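Local coordinates for diguanylate cyclase (Marinobacter aquaeolei VT8, PDB 3IGN), which probably joins two GTP molecules into cyclic di-GMP, releasing two diphosphates, through the GGDEF domain captured here with its cyclic product bound, at residues 14-19 against 89-94; 20-25 against 42-47. All blocks are in the same frame, centred on the assembly; numbering follows the deposited sequence.

Interaction 1 (14-19 against 89-94); sequences TGLLNR and EEFGII
Leu-16 and Phe-91 both set CG beside the backbone N and anti to the carbonyl carbon (chi1 -56° and -59°), and these turns bring a leucine methyl to the rim of the phenyl ring. CD1 of Leu-16 lies in the plane of the ring, at its edge, 3.6 Å from CD1 of Phe-91 and 3.8 Å from its CE1, and the two side chains run at about a right angle to each other. Farther round the same rim comes a looser neighbour, Thr-14, whose CG2 stands 4.3 Å from CE1 of Phe-91. The hydroxyl of Thr-14 is engaged elsewhere: OG1 accepts from the backbone N of Leu-16 at 3.2 Å, a nearly straight bond that closes an ST turn, and also hydrogen-bonds Asp-11. The turn ties together the two residues that reach Phe-91. Helix 59-74 packs against both, through Ala-70, while the Phe-91 ring meets that of Phe-45 with the planes inclined by about 15°. Phe-91 closes the Gly-Gly-Glu-Glu-Phe sequence, this domain's version of the GGDEF signature. No hydrogen bond links the two segments, so the signature phenylalanine is held here by buried van der Waals contact, with the polar atom of Thr-14 satisfied away from the ring.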
ATOM      1  N   THR A  14      -3.332   8.187  -9.962  1.00 39.73           N
ATOM      2  CA  THR A  14      -3.797   8.173  -8.581  1.00 38.65           C
ATOM      3  C   THR A  14      -3.595   9.450  -7.770  1.00 40.67           C
ATOM      4  O   THR A  14      -4.330   9.699  -6.818  1.00 40.41           O
ATOM      5  CB  THR A  14      -3.127   7.032  -7.808  1.00 37.43           C
ATOM      6  OG1 THR A  14      -1.723   7.296  -7.698  1.00 36.96           O
ATOM      7  CG2 THR A  14      -3.333   5.709  -8.531  1.00 36.48           C
ATOM      8  N   GLY A  15      -2.603  10.252  -8.134  1.00 40.98           N
ATOM      9  CA  GLY A  15      -2.347  11.474  -7.390  1.00 41.06           C
ATOM     10  C   GLY A  15      -1.411  11.235  -6.214  1.00 40.61           C
ATOM     11  O   GLY A  15      -0.983  12.178  -5.542  1.00 41.76           O
ATOM     12  N   LEU A  16      -1.096   9.968  -5.966  1.00 38.15           N
ATOM     13  CA  LEU A  16      -0.201   9.595  -4.874  1.00 35.71           C
ATOM     14  C   LEU A  16       1.234   9.859  -5.303  1.00 35.88           C
ATOM     15  O   LEU A  16       1.489  10.192  -6.462  1.00 38.87           O
ATOM     16  CB  LEU A  16      -0.356   8.107  -4.555  1.00 33.66           C
ATOM     17  CG  LEU A  16      -1.753   7.590  -4.221  1.00 34.11           C
ATOM     18  CD1 LEU A  16      -1.705   6.081  -4.048  1.00 35.52           C
ATOM     19  CD2 LEU A  16      -2.264   8.265  -2.956  1.00 34.68           C
ATOM     20  N   LEU A  17       2.174   9.707  -4.374  1.00 34.27           N
ATOM     21  CA  LEU A  17       3.579   9.898  -4.699  1.00 34.57           C
ATOM     22  C   LEU A  17       3.962   8.810  -5.693  1.00 34.67           C
ATOM     23  O   LEU A  17       3.375   7.731  -5.676  1.00 35.30           O
ATOM     24  CB  LEU A  17       4.444   9.759  -3.439  1.00 34.27           C
ATOM     25  CG  LEU A  17       4.404  10.923  -2.449  1.00 35.16           C
ATOM     26  CD1 LEU A  17       5.131  10.538  -1.175  1.00 36.73           C
ATOM     27  CD2 LEU A  17       5.041  12.145  -3.088  1.00 36.80           C
ATOM     28  N   ASN A  18       4.922   9.085  -6.571  1.00 33.25           N
ATOM     29  CA  ASN A  18       5.345   8.062  -7.517  1.00 34.70           C
ATOM     30  C   ASN A  18       6.412   7.213  -6.836  1.00 34.64           C
ATOM     31  O   ASN A  18       6.934   7.587  -5.786  1.00 34.35           O
ATOM     32  CB  ASN A  18       5.891   8.676  -8.816  1.00 36.10           C
ATOM     33  CG  ASN A  18       6.972   9.705  -8.575  1.00 38.50           C
ATOM     34  OD1 ASN A  18       7.834   9.531  -7.714  1.00 40.81           O
ATOM     35  ND2 ASN A  18       6.947  10.782  -9.359  1.00 40.56           N
ATOM     36  N   ARG A  19       6.724   6.066  -7.425  1.00 35.44           N
ATOM     37  CA  ARG A  19       7.710   5.156  -6.849  1.00 36.02           C
ATOM     38  C   ARG A  19       9.019   5.817  -6.426  1.00 33.02           C
ATOM     39  O   ARG A  19       9.454   5.679  -5.280  1.00 32.94           O
ATOM     40  CB  ARG A  19       8.012   4.025  -7.831  1.00 36.88           C
ATOM     41  CG  ARG A  19       9.016   3.017  -7.310  1.00 38.55           C
ATOM     42  CD  ARG A  19       9.246   1.911  -8.319  1.00 44.40           C
ATOM     43  NE  ARG A  19      10.309   1.002  -7.902  1.00 50.09           N
ATOM     44  CZ  ARG A  19      11.328   0.650  -8.679  1.00 54.39           C
ATOM     45  NH1 ARG A  19      11.418   1.136  -9.909  1.00 56.92           N
ATOM     46  NH2 ARG A  19      12.254  -0.187  -8.231  1.00 54.97           N
ATOM     47  N   GLU A  89      -0.453  -2.300  -9.854  1.00 35.69           N
ATOM     48  CA  GLU A  89      -1.553  -2.387  -8.906  1.00 38.50           C
ATOM     49  C   GLU A  89      -1.023  -2.502  -7.484  1.00 34.82           C
ATOM     50  O   GLU A  89      -1.739  -2.931  -6.585  1.00 37.32           O
ATOM     51  CB  GLU A  89      -2.450  -3.579  -9.210  1.00 41.29           C
ATOM     52  CG  GLU A  89      -1.936  -4.914  -8.709  1.00 45.19           C
ATOM     53  CD  GLU A  89      -1.136  -5.653  -9.726  1.00 49.55           C
ATOM     54  OE1 GLU A  89      -0.556  -5.007 -10.614  1.00 50.83           O
ATOM     55  OE2 GLU A  89      -1.072  -6.891  -9.639  1.00 52.13           O
ATOM     56  N   GLU A  90       0.230  -2.098  -7.289  1.00 36.05           N
ATOM     57  CA  GLU A  90       0.883  -2.141  -5.974  1.00 32.78           C
ATOM     58  C   GLU A  90       1.007  -0.760  -5.332  1.00 28.49           C
ATOM     59  O   GLU A  90       1.371   0.210  -5.988  1.00 26.77           O
ATOM     60  CB  GLU A  90       2.295  -2.731  -6.081  1.00 38.71           C
ATOM     61  CG  GLU A  90       2.391  -4.168  -6.538  1.00 46.09           C
ATOM     62  CD  GLU A  90       3.620  -4.854  -5.964  1.00 52.27           C
ATOM     63  OE1 GLU A  90       4.636  -4.159  -5.747  1.00 53.27           O
ATOM     64  OE2 GLU A  90       3.575  -6.083  -5.735  1.00 55.11           O
ATOM     65  N   PHE A  91       0.731  -0.692  -4.033  1.00 25.57           N
ATOM     66  CA  PHE A  91       0.809   0.564  -3.290  1.00 25.20           C
ATOM     67  C   PHE A  91       1.654   0.369  -2.038  1.00 24.00           C
ATOM     68  O   PHE A  91       1.819  -0.745  -1.564  1.00 25.38           O
ATOM     69  CB  PHE A  91      -0.587   1.019  -2.862  1.00 26.66           C
ATOM     70  CG  PHE A  91      -1.538   1.238  -4.000  1.00 29.13           C
ATOM     71  CD1 PHE A  91      -1.815   2.525  -4.450  1.00 30.13           C
ATOM     72  CD2 PHE A  91      -2.174   0.161  -4.607  1.00 27.34           C
ATOM     73  CE1 PHE A  91      -2.720   2.738  -5.493  1.00 31.98           C
ATOM     74  CE2 PHE A  91      -3.076   0.363  -5.647  1.00 31.30           C
ATOM     75  CZ  PHE A  91      -3.351   1.653  -6.090  1.00 31.61           C
ATOM     76  N   GLY A  92       2.182   1.465  -1.509  1.00 23.05           N
ATOM     77  CA  GLY A  92       2.972   1.379  -0.297  1.00 18.88           C
ATOM     78  C   GLY A  92       2.596   2.536   0.607  1.00 21.89           C
ATOM     79  O   GLY A  92       2.150   3.572   0.132  1.00 23.38           O
ATOM     80  N   ILE A  93       2.747   2.355   1.914  1.00 20.01           N
ATOM     81  CA  ILE A  93       2.457   3.430   2.858  1.00 21.29           C
ATOM     82  C   ILE A  93       3.523   3.421   3.945  1.00 21.82           C
ATOM     83  O   ILE A  93       3.887   2.356   4.447  1.00 22.40           O
ATOM     84  CB  ILE A  93       1.099   3.255   3.582  1.00 20.41           C
ATOM     85  CG1 ILE A  93       0.009   2.782   2.622  1.00 19.30           C
ATOM     86  CG2 ILE A  93       0.671   4.581   4.188  1.00 19.30           C
ATOM     87  CD1 ILE A  93      -1.284   2.419   3.340  1.00 23.14           C
ATOM     88  N   ILE A  94       4.022   4.603   4.295  1.00 19.16           N
ATOM     89  CA  ILE A  94       5.006   4.724   5.363  1.00 18.78           C
ATOM     90  C   ILE A  94       4.173   5.170   6.549  1.00 20.42           C
ATOM     91  O   ILE A  94       3.399   6.116   6.449  1.00 20.92           O
ATOM     92  CB  ILE A  94       6.063   5.810   5.073  1.00 16.77           C
ATOM     93  CG1 ILE A  94       6.844   5.457   3.812  1.00 17.46           C
ATOM     94  CG2 ILE A  94       7.031   5.939   6.261  1.00 18.02           C
ATOM     95  CD1 ILE A  94       7.792   6.564   3.334  1.00 17.11           C
TER

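Interaction 2 (20-25 against 42-47); sequences GTWENL and LVMFDI
Trp-22 brings the six-membered ring of its indole against two side chains of strand 40-47. CH2 is the shared point: it lies 3.4 Å from CE of Met-44, the selenomethionine, and 3.7 Å from CD1 of Leu-42. The neighbouring ring atoms widen each touch, CZ3 reaching the Met-44 methyl at 3.6 Å and CZ2 the Leu-42 methyl at 3.7 Å. Both methyls approach the ring system obliquely. Between these two residues the strand offers only backbone to the indole, the carbonyl O of Val-43 standing 4.3 Å from CZ2 of Trp-22 with no hydrogen bond.

The reach comes from the tryptophan, whose CG is anti to the backbone N (chi1 -174°), carrying the ring away from the helix and across to the sheet. Met-44 answers with a chain bent at chi2 and chi3, which curls its methyl back toward the six-membered ring. On the five-membered ring, NE1 is hydrogen-bonded to the carbonyl O of Ser-82, and this restrains how the indole can turn. An alanine in place of Trp-22 would probably open a gap beside the Leu-42 and Met-44 methyls and leave the Ser-82 carbonyl without its indole donor.

The axes of segments 20-25 and 42-47 come within 12.3 Å, their directions at 152°, roughly antiparallel, a separation the indole spans. Ile-94 of strand 90-96 also packs on Trp-22, while helix 144-160 meets Leu-42 through Trp-147 and Met-44 through Ala-151, so the contact joins two helices to the central sheet.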
ATOM      1  N   GLY A  20       9.652   6.526  -7.352  1.00 31.53           N
ATOM      2  CA  GLY A  20      10.913   7.180  -7.046  1.00 32.27           C
ATOM      3  C   GLY A  20      10.877   8.079  -5.826  1.00 32.42           C
ATOM      4  O   GLY A  20      11.743   7.995  -4.954  1.00 33.19           O
ATOM      5  N   THR A  21       9.879   8.951  -5.763  1.00 29.54           N
ATOM      6  CA  THR A  21       9.752   9.867  -4.638  1.00 30.79           C
ATOM      7  C   THR A  21       9.397   9.127  -3.355  1.00 26.35           C
ATOM      8  O   THR A  21       9.955   9.406  -2.293  1.00 27.48           O
ATOM      9  CB  THR A  21       8.670  10.925  -4.892  1.00 32.21           C
ATOM     10  OG1 THR A  21       8.925  11.577  -6.140  1.00 35.89           O
ATOM     11  CG2 THR A  21       8.676  11.962  -3.779  1.00 32.62           C
ATOM     12  N   TRP A  22       8.463   8.190  -3.450  1.00 26.38           N
ATOM     13  CA  TRP A  22       8.053   7.445  -2.270  1.00 24.98           C
ATOM     14  C   TRP A  22       9.252   6.699  -1.694  1.00 25.12           C
ATOM     15  O   TRP A  22       9.456   6.722  -0.485  1.00 25.08           O
ATOM     16  CB  TRP A  22       6.936   6.463  -2.606  1.00 23.95           C
ATOM     17  CG  TRP A  22       6.370   5.759  -1.410  1.00 25.22           C
ATOM     18  CD1 TRP A  22       5.556   6.290  -0.444  1.00 24.54           C
ATOM     19  CD2 TRP A  22       6.587   4.392  -1.047  1.00 26.88           C
ATOM     20  NE1 TRP A  22       5.253   5.330   0.498  1.00 25.23           N
ATOM     21  CE2 TRP A  22       5.874   4.157   0.153  1.00 25.61           C
ATOM     22  CE3 TRP A  22       7.316   3.339  -1.619  1.00 27.50           C
ATOM     23  CZ2 TRP A  22       5.871   2.911   0.792  1.00 23.91           C
ATOM     24  CZ3 TRP A  22       7.310   2.095  -0.981  1.00 26.79           C
ATOM     25  CH2 TRP A  22       6.591   1.894   0.212  1.00 24.69           C
ATOM     26  N   GLU A  23      10.056   6.065  -2.549  1.00 26.82           N
ATOM     27  CA  GLU A  23      11.228   5.335  -2.070  1.00 26.53           C
ATOM     28  C   GLU A  23      12.223   6.260  -1.377  1.00 25.67           C
ATOM     29  O   GLU A  23      12.874   5.870  -0.405  1.00 25.87           O
ATOM     30  CB  GLU A  23      11.925   4.590  -3.216  1.00 28.52           C
ATOM     31  CG  GLU A  23      11.323   3.209  -3.491  1.00 29.93           C
ATOM     32  CD  GLU A  23      12.134   2.383  -4.480  1.00 35.77           C
ATOM     33  OE1 GLU A  23      13.347   2.633  -4.624  1.00 38.54           O
ATOM     34  OE2 GLU A  23      11.553   1.469  -5.102  1.00 38.54           O
ATOM     35  N   ASN A  24      12.358   7.484  -1.879  1.00 24.80           N
ATOM     36  CA  ASN A  24      13.270   8.432  -1.255  1.00 27.53           C
ATOM     37  C   ASN A  24      12.789   8.717   0.170  1.00 24.38           C
ATOM     38  O   ASN A  24      13.602   8.899   1.081  1.00 24.27           O
ATOM     39  CB  ASN A  24      13.334   9.732  -2.065  1.00 33.76           C
ATOM     40  CG  ASN A  24      14.217  10.781  -1.413  1.00 42.79           C
ATOM     41  OD1 ASN A  24      13.728  11.680  -0.728  1.00 46.83           O
ATOM     42  ND2 ASN A  24      15.526  10.658  -1.607  1.00 45.73           N
ATOM     43  N   LEU A  25      11.469   8.750   0.353  1.00 24.46           N
ATOM     44  CA  LEU A  25      10.866   8.990   1.671  1.00 23.48           C
ATOM     45  C   LEU A  25      11.055   7.772   2.575  1.00 21.63           C
ATOM     46  O   LEU A  25      11.287   7.908   3.783  1.00 21.38           O
ATOM     47  CB  LEU A  25       9.376   9.313   1.525  1.00 26.12           C
ATOM     48  CG  LEU A  25       8.959  10.793   1.582  1.00 30.95           C
ATOM     49  CD1 LEU A  25       9.978  11.662   0.888  1.00 36.10           C
ATOM     50  CD2 LEU A  25       7.580  10.965   0.970  1.00 29.22           C
ATOM     51  N   LEU A  42       6.071  -0.107   7.615  1.00 20.73           N
ATOM     52  CA  LEU A  42       5.877   0.028   6.190  1.00 21.55           C
ATOM     53  C   LEU A  42       4.780  -0.935   5.753  1.00 21.28           C
ATOM     54  O   LEU A  42       4.703  -2.065   6.242  1.00 20.56           O
ATOM     55  CB  LEU A  42       7.171  -0.335   5.478  1.00 25.80           C
ATOM     56  CG  LEU A  42       7.282   0.005   3.996  1.00 28.42           C
ATOM     57  CD1 LEU A  42       7.399   1.515   3.850  1.00 30.43           C
ATOM     58  CD2 LEU A  42       8.501  -0.687   3.404  1.00 29.07           C
ATOM     59  N   VAL A  43       3.938  -0.483   4.831  1.00 21.21           N
ATOM     60  CA  VAL A  43       2.868  -1.308   4.295  1.00 22.13           C
ATOM     61  C   VAL A  43       3.070  -1.417   2.789  1.00 21.71           C
ATOM     62  O   VAL A  43       3.496  -0.466   2.143  1.00 22.17           O
ATOM     63  CB  VAL A  43       1.480  -0.682   4.548  1.00 22.88           C
ATOM     64  CG1 VAL A  43       0.381  -1.593   3.979  1.00 24.89           C
ATOM     65  CG2 VAL A  43       1.272  -0.455   6.034  1.00 24.12           C
HETATM   66  N   MSE A  44       2.801  -2.595   2.244  1.00 24.19           N
HETATM   67  CA  MSE A  44       2.905  -2.822   0.808  1.00 27.38           C
HETATM   68  C   MSE A  44       1.647  -3.613   0.513  1.00 24.68           C
HETATM   69  O   MSE A  44       1.410  -4.642   1.141  1.00 24.81           O
HETATM   70  CB  MSE A  44       4.125  -3.683   0.459  1.00 34.87           C
HETATM   71  CG  MSE A  44       5.432  -3.217   1.059  1.00 46.25           C
HETATM   72 SE   MSE A  44       6.748  -2.835  -0.301  1.00 58.47          SE
HETATM   73  CE  MSE A  44       5.914  -1.250  -0.948  1.00 50.40           C
ATOM     74  N   PHE A  45       0.809  -3.123  -0.391  1.00 25.67           N
ATOM     75  CA  PHE A  45      -0.402  -3.862  -0.707  1.00 26.42           C
ATOM     76  C   PHE A  45      -0.728  -3.854  -2.189  1.00 27.98           C
ATOM     77  O   PHE A  45      -0.316  -2.956  -2.926  1.00 26.37           O
ATOM     78  CB  PHE A  45      -1.587  -3.379   0.155  1.00 26.01           C
ATOM     79  CG  PHE A  45      -2.059  -1.971  -0.127  1.00 27.88           C
ATOM     80  CD1 PHE A  45      -3.163  -1.750  -0.951  1.00 29.62           C
ATOM     81  CD2 PHE A  45      -1.465  -0.877   0.500  1.00 26.57           C
ATOM     82  CE1 PHE A  45      -3.675  -0.464  -1.143  1.00 29.35           C
ATOM     83  CE2 PHE A  45      -1.966   0.413   0.315  1.00 25.47           C
ATOM     84  CZ  PHE A  45      -3.075   0.620  -0.506  1.00 25.60           C
ATOM     85  N   ASP A  46      -1.439  -4.898  -2.606  1.00 28.93           N
ATOM     86  CA  ASP A  46      -1.829  -5.104  -3.997  1.00 31.38           C
ATOM     87  C   ASP A  46      -3.324  -5.344  -4.098  1.00 32.88           C
ATOM     88  O   ASP A  46      -3.957  -5.825  -3.159  1.00 34.70           O
ATOM     89  CB  ASP A  46      -1.143  -6.351  -4.566  1.00 36.52           C
ATOM     90  CG  ASP A  46       0.325  -6.150  -4.841  1.00 44.11           C
ATOM     91  OD1 ASP A  46       0.876  -5.110  -4.427  1.00 46.23           O
ATOM     92  OD2 ASP A  46       0.931  -7.046  -5.470  1.00 47.20           O
ATOM     93  N   ILE A  47      -3.878  -5.024  -5.259  1.00 34.55           N
ATOM     94  CA  ILE A  47      -5.289  -5.254  -5.512  1.00 31.99           C
ATOM     95  C   ILE A  47      -5.368  -6.731  -5.888  1.00 30.88           C
ATOM     96  O   ILE A  47      -4.608  -7.193  -6.730  1.00 31.23           O
ATOM     97  CB  ILE A  47      -5.772  -4.400  -6.691  1.00 32.10           C
ATOM     98  CG1 ILE A  47      -5.765  -2.921  -6.286  1.00 30.44           C
ATOM     99  CG2 ILE A  47      -7.155  -4.855  -7.135  1.00 29.64           C
ATOM    100  CD1 ILE A  47      -5.542  -1.971  -7.448  1.00 31.31           C
TER

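From the N terminus, the chain passes through 14-19, enters helix 19-36 directly, and then forms strand 40-47. Interaction 2 closes this short helix-to-strand loop. Helices 50-57 and 59-74 and strand 82-85 follow before the chain reaches 89-94, where interaction 1 closes the longer loop, with interaction 2 nested inside it. The centres of the two contacts are about 5 Å apart, and strands 90-96 and 40-47 are antiparallel neighbours in the sheet, joined by probable hydrogen bonds from Phe-91 N to Phe-45 O and from Val-43 N to Ile-93 O. Together they tie the N-terminal segment and first helix to the middle strands of the GGDEF domain.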